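Local coordinates for VAO-type flavoprotein oxidase VAO615 (Myceliophthora thermophila, PDB 6F72) that carries a bicovalently bound FAD and is probably an oxidoreductase whose reduced form reacts rapidly with molecular oxygen, though no substrate has been identified, at residues 213-218 / 296-301; 411-416 / 477-482. One frame throughout, in Å; residues are numbered along the deposited sequence.

Contact 1. Residues 213-218 / 296-301; sequences TGHRIV and LHRDGI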
loop_
_atom_site.group_PDB
_atom_site.type_symbol
_atom_site.label_atom_id
_atom_site.label_comp_id
_atom_site.label_asym_id
_atom_site.label_seq_id
_atom_site.Cartn_x
_atom_site.Cartn_y
_atom_site.Cartn_z
ATOM N N THR A 213 13.661 5.601 -20.396
ATOM C CA THR A 213 14.127 6.994 -20.562
ATOM C C THR A 213 15.476 7.302 -19.859
ATOM O O THR A 213 16.001 8.414 -19.963
ATOM C CB THR A 213 13.034 8.016 -20.138
ATOM O OG1 THR A 213 12.837 7.980 -18.720
ATOM C CG2 THR A 213 11.699 7.720 -20.813
ATOM N N GLY A 214 16.040 6.315 -19.166
ATOM C CA GLY A 214 17.279 6.495 -18.404
ATOM C C GLY A 214 17.047 7.126 -17.040
ATOM O O GLY A 214 17.889 7.883 -16.562
ATOM N N HIS A 215 15.912 6.791 -16.415
ATOM C CA HIS A 215 15.476 7.364 -15.128
ATOM C C HIS A 215 14.961 6.324 -14.099
ATOM O O HIS A 215 14.650 5.176 -14.452
ATOM C CB HIS A 215 14.413 8.446 -15.355
ATOM C CG HIS A 215 14.896 9.600 -16.179
ATOM N ND1 HIS A 215 14.615 9.720 -17.520
ATOM C CD2 HIS A 215 15.662 10.673 -15.857
ATOM C CE1 HIS A 215 15.180 10.820 -17.991
ATOM N NE2 HIS A 215 15.823 11.415 -17.003
ATOM N N ARG A 216 14.883 6.755 -12.836
ATOM C CA ARG A 216 14.274 5.998 -11.738
ATOM C C ARG A 216 13.038 6.745 -11.257
ATOM O O ARG A 216 12.996 7.982 -11.313
ATOM C CB ARG A 216 15.247 5.883 -10.563
ATOM C CG ARG A 216 16.619 5.329 -10.899
ATOM C CD ARG A 216 17.654 5.777 -9.875
ATOM N NE ARG A 216 18.977 5.207 -10.153
ATOM C CZ ARG A 216 20.115 5.617 -9.604
ATOM N NH1 ARG A 216 20.124 6.615 -8.734
ATOM N NH2 ARG A 216 21.255 5.025 -9.937
ATOM N N ILE A 217 12.033 5.998 -10.810
ATOM C CA ILE A 217 10.872 6.569 -10.110
ATOM C C ILE A 217 10.695 5.905 -8.732
ATOM O O ILE A 217 10.948 4.705 -8.569
ATOM C CB ILE A 217 9.560 6.503 -10.945
ATOM C CG1 ILE A 217 8.440 7.333 -10.280
ATOM C CG2 ILE A 217 9.136 5.055 -11.191
ATOM C CD1 ILE A 217 7.215 7.593 -11.134
ATOM N N VAL A 218 10.250 6.708 -7.766
ATOM C CA VAL A 218 9.972 6.260 -6.399
ATOM C C VAL A 218 8.653 5.468 -6.329
ATOM O O VAL A 218 7.551 6.025 -6.485
ATOM C CB VAL A 218 10.005 7.447 -5.395
ATOM C CG1 VAL A 218 9.637 7.007 -3.987
ATOM C CG2 VAL A 218 11.374 8.121 -5.406
ATOM N N LEU A 296 10.979 12.334 -12.017
ATOM C CA LEU A 296 11.868 11.251 -12.405
ATOM C C LEU A 296 13.275 11.635 -12.019
ATOM O O LEU A 296 13.582 12.812 -11.934
ATOM C CB LEU A 296 11.795 10.989 -13.913
ATOM C CG LEU A 296 10.558 10.247 -14.418
ATOM C CD1 LEU A 296 10.677 10.026 -15.916
ATOM C CD2 LEU A 296 10.369 8.920 -13.696
ATOM N N HIS A 297 14.131 10.648 -11.800
ATOM C CA HIS A 297 15.492 10.914 -11.342
ATOM C C HIS A 297 16.476 10.201 -12.249
ATOM O O HIS A 297 16.200 9.089 -12.685
ATOM C CB HIS A 297 15.640 10.436 -9.902
ATOM C CG HIS A 297 14.512 10.859 -9.010
ATOM N ND1 HIS A 297 14.483 12.086 -8.382
ATOM C CD2 HIS A 297 13.366 10.228 -8.654
ATOM C CE1 HIS A 297 13.371 12.192 -7.678
ATOM N NE2 HIS A 297 12.678 11.077 -7.821
ATOM N N ARG A 298 17.604 10.841 -12.548
ATOM C CA ARG A 298 18.612 10.251 -13.427
ATOM C C ARG A 298 19.063 8.878 -12.915
ATOM O O ARG A 298 19.405 8.725 -11.739
ATOM C CB ARG A 298 19.812 11.190 -13.622
ATOM C CG ARG A 298 20.771 10.788 -14.746
ATOM C CD ARG A 298 20.085 10.818 -16.114
ATOM N NE ARG A 298 20.977 10.467 -17.228
ATOM C CZ ARG A 298 21.204 9.225 -17.667
ATOM N NH1 ARG A 298 20.619 8.177 -17.093
ATOM N NH2 ARG A 298 22.025 9.026 -18.696
ATOM N N ASP A 299 19.025 7.883 -13.800
ATOM C CA ASP A 299 19.435 6.522 -13.461
ATOM C C ASP A 299 20.950 6.379 -13.602
ATOM O O ASP A 299 21.618 7.257 -14.144
ATOM C CB ASP A 299 18.693 5.522 -14.354
ATOM C CG ASP A 299 18.668 4.105 -13.788
ATOM O OD1 ASP A 299 18.941 3.881 -12.583
ATOM O OD2 ASP A 299 18.358 3.201 -14.580
ATOM N N GLY A 300 21.484 5.285 -13.086
ATOM C CA GLY A 300 22.893 4.957 -13.194
ATOM C C GLY A 300 23.129 3.690 -12.401
ATOM O O GLY A 300 22.180 3.103 -11.874
ATOM N N ILE A 301 24.391 3.271 -12.342
ATOM C CA ILE A 301 24.880 2.170 -11.507
ATOM C C ILE A 301 24.169 2.118 -10.139
ATOM O O ILE A 301 23.980 3.151 -9.497
ATOM C CB ILE A 301 26.440 2.263 -11.415
ATOM C CG1 ILE A 301 27.112 1.289 -12.389
ATOM C CG2 ILE A 301 26.992 2.062 -10.004
ATOM C CD1 ILE A 301 27.151 1.751 -13.831
HETATM O O HOH W 1 9.717 9.682 -8.142
#
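R216 and H297 form a hydrogen-bonded antiparallel pair where the short strand 215-216 meets the end of strand 288-298, in a sheet of the PCMH-type FAD-binding region. The pair is closed both ways: R216 N reaches H297 O at 2.7 Å and H297 N reaches R216 O at 2.9 Å. H215 and R298 follow as a non-hydrogen-bonded pair with diverging side chains. Beyond them, the amide of D299 donates to the carbonyl oxygen of G214, the first residue past helix 203-212 to leave helical angles, whose positive phi completes a Schellman motif.

From R216 CB, which lies 4.0 Å from H297 O, the arginine runs past the loop residues 299-301, extended from CG to NE. Its CG rests 3.2 Å from D299 OD1, and CD stays within 3.5 Å of the same oxygen, with R298 O a little farther off. NE then donates to D299 OD1 (2.8 Å) in a salt bridge; the oxygen accepts on its anti lone pair and lies tilted from the guanidinium plane, which stands 77° from that of the carboxylate. The carboxylate can meet NE because D299 CG stands anti to the backbone N (chi1 -160°). At the end, NH2 donates to G300 O, which lies at the guanidinium edge, while R298 O lies over one face, offset toward the rim, and NH1 is held by the hydroxyl of Y244. The Y244 ring also stacks on H297, so one tyrosine serves both members of the pair.

L296 packs CD2 against I217 CB, next to helix 203-212. Within 213-218, H215 ND1 donates to T213 OG1 at 2.8 Å, with the hydroxyl oxygen only 6° out of the imidazole plane.

Contact 2. Residues 411-416 / 477-482; sequences PFTNSR and APAGSW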
loop_
_atom_site.group_PDB
_atom_site.type_symbol
_atom_site.label_atom_id
_atom_site.label_comp_id
_atom_site.label_asym_id
_atom_site.label_seq_id
_atom_site.Cartn_x
_atom_site.Cartn_y
_atom_site.Cartn_z
ATOM N N PRO A 411 -3.121 -10.666 4.941
ATOM C CA PRO A 411 -4.269 -9.776 5.207
ATOM C C PRO A 411 -4.334 -9.159 6.611
ATOM O O PRO A 411 -5.275 -8.398 6.915
ATOM C CB PRO A 411 -5.465 -10.709 5.014
ATOM C CG PRO A 411 -4.944 -12.049 5.402
ATOM C CD PRO A 411 -3.528 -12.087 4.914
ATOM N N PHE A 412 -3.375 -9.519 7.461
ATOM C CA PHE A 412 -3.266 -8.974 8.813
ATOM C C PHE A 412 -1.935 -8.221 8.953
ATOM O O PHE A 412 -1.094 -8.561 9.801
ATOM C CB PHE A 412 -3.424 -10.077 9.881
ATOM C CG PHE A 412 -4.581 -11.013 9.628
ATOM C CD1 PHE A 412 -5.906 -10.591 9.805
ATOM C CD2 PHE A 412 -4.350 -12.320 9.197
ATOM C CE1 PHE A 412 -6.969 -11.458 9.560
ATOM C CE2 PHE A 412 -5.409 -13.187 8.952
ATOM C CZ PHE A 412 -6.717 -12.760 9.144
ATOM N N THR A 413 -1.767 -7.197 8.110
ATOM C CA THR A 413 -0.549 -6.404 8.060
ATOM C C THR A 413 -0.679 -5.255 9.054
ATOM O O THR A 413 -1.683 -4.538 9.072
ATOM C CB THR A 413 -0.244 -5.889 6.622
ATOM O OG1 THR A 413 0.109 -6.992 5.774
ATOM C CG2 THR A 413 0.911 -4.890 6.604
ATOM N N ASN A 414 0.322 -5.130 9.915
ATOM C CA ASN A 414 0.428 -3.988 10.835
ATOM C C ASN A 414 1.742 -3.286 10.571
ATOM O O ASN A 414 2.565 -3.800 9.811
ATOM C CB ASN A 414 0.331 -4.488 12.274
ATOM C CG ASN A 414 -0.853 -5.412 12.472
ATOM O OD1 ASN A 414 -1.996 -4.970 12.603
ATOM N ND2 ASN A 414 -0.586 -6.715 12.463
ATOM N N SER A 415 1.941 -2.111 11.177
ATOM C CA SER A 415 3.162 -1.358 10.959
ATOM C C SER A 415 3.513 -0.414 12.090
ATOM O O SER A 415 2.655 0.095 12.833
ATOM C CB SER A 415 3.092 -0.541 9.650
ATOM O OG SER A 415 2.028 0.395 9.715
ATOM N N ARG A 416 4.801 -0.158 12.187
ATOM C CA ARG A 416 5.257 0.953 12.974
ATOM C C ARG A 416 6.343 1.665 12.190
ATOM O O ARG A 416 7.227 1.013 11.618
ATOM C CB ARG A 416 5.742 0.459 14.347
ATOM C CG ARG A 416 5.807 1.546 15.408
ATOM C CD ARG A 416 4.435 2.009 15.883
ATOM N NE ARG A 416 4.620 2.998 16.928
ATOM C CZ ARG A 416 3.720 3.886 17.341
ATOM N NH1 ARG A 416 2.514 3.952 16.787
ATOM N NH2 ARG A 416 4.056 4.731 18.323
ATOM N N ALA A 477 6.767 -4.051 9.187
ATOM C CA ALA A 477 5.428 -4.544 8.948
ATOM C C ALA A 477 5.217 -6.011 9.413
ATOM O O ALA A 477 5.239 -6.939 8.575
ATOM C CB ALA A 477 5.064 -4.376 7.478
ATOM N N PRO A 478 4.992 -6.232 10.730
ATOM C CA PRO A 478 4.521 -7.569 11.146
ATOM C C PRO A 478 3.199 -7.927 10.472
ATOM O O PRO A 478 2.197 -7.225 10.652
ATOM C CB PRO A 478 4.359 -7.422 12.659
ATOM C CG PRO A 478 5.413 -6.442 13.015
ATOM C CD PRO A 478 5.338 -5.416 11.908
ATOM N N ALA A 479 3.220 -8.995 9.681
ATOM C CA ALA A 479 2.078 -9.348 8.850
ATOM C C ALA A 479 1.644 -10.792 9.090
ATOM O O ALA A 479 2.446 -11.723 8.972
ATOM C CB ALA A 479 2.387 -9.103 7.376
ATOM N N GLY A 480 0.367 -10.940 9.429
ATOM C CA GLY A 480 -0.259 -12.238 9.664
ATOM C C GLY A 480 -0.763 -12.846 8.380
ATOM O O GLY A 480 -1.516 -12.209 7.615
ATOM N N SER A 481 -0.332 -14.080 8.140
ATOM C CA SER A 481 -0.790 -14.861 6.993
ATOM C C SER A 481 -2.223 -15.325 7.185
ATOM O O SER A 481 -2.719 -15.404 8.310
ATOM C CB SER A 481 0.146 -16.040 6.744
ATOM O OG SER A 481 0.411 -16.715 7.957
ATOM N N TRP A 482 -2.896 -15.583 6.070
ATOM C CA TRP A 482 -4.202 -16.237 6.080
ATOM C C TRP A 482 -3.990 -17.753 6.073
ATOM O O TRP A 482 -2.960 -18.243 5.595
ATOM C CB TRP A 482 -4.988 -15.799 4.860
ATOM C CG TRP A 482 -6.381 -16.277 4.793
ATOM C CD1 TRP A 482 -6.833 -17.370 4.111
ATOM C CD2 TRP A 482 -7.531 -15.677 5.405
ATOM N NE1 TRP A 482 -8.182 -17.488 4.263
ATOM C CE2 TRP A 482 -8.647 -16.466 5.044
ATOM C CE3 TRP A 482 -7.730 -14.553 6.222
ATOM C CZ2 TRP A 482 -9.953 -16.169 5.465
ATOM C CZ3 TRP A 482 -9.034 -14.254 6.643
ATOM C CH2 TRP A 482 -10.130 -15.066 6.260
#
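P411, just ahead of strand 412-419, packs CG 3.8 Å from W482 CB where that strand, outermost in a seven-stranded antiparallel sheet, pairs with strand 472-480. F412 and G480 form a hydrogen-bonded pair, with F412 N donating to G480 O and G480 N returning to F412 O at 2.8 Å. With CG beside the backbone N (chi1 -46°), the F412 ring brings S481 O to its edge and CZ within 3.6 Å of W482 CE3. The two rings meet rim to rim, with planes 18° apart. Shortening F412 to an alanine would probably open a gap between the W482 rim and helix 488-508, which the phenyl also touches. G480 suits this pairing, since a CB there would clash with F412 CB.

T413 and A479 make the next, non-hydrogen-bonded pair; T413 OG1 lies 3.5 Å from A479 CB and is hydrogen-bonded to F410 O. N414 N then donates to P478 O at 2.9 Å, and its ND2 adds a weak bond to the same oxygen. Beyond it, A477 CA approaches N414 O to 3.1 Å in a CA-H...O contact.

How the contacts relate
Both contacts are antiparallel strand pairings, but they belong to different sheets and share no strand. Their centres are 31 Å apart, on opposite sides of the chain's centre, and contact 1 closes along the sequence before contact 2 opens. Contact 1 is peripheral and only partly buried, its centre 22 Å from that of the chain; contact 2 is buried, at 12 Å. The chemistry differs too: 213-218 / 296-301 adds a salt bridge and arginine-to-carbonyl bonds to its backbone pairing, whereas 411-416 / 477-482 combines backbone bonds with proline and aromatic packing. Neither touches the FAD: the side chain of V218 is about 9 Å from it and that of T413 about 7 Å.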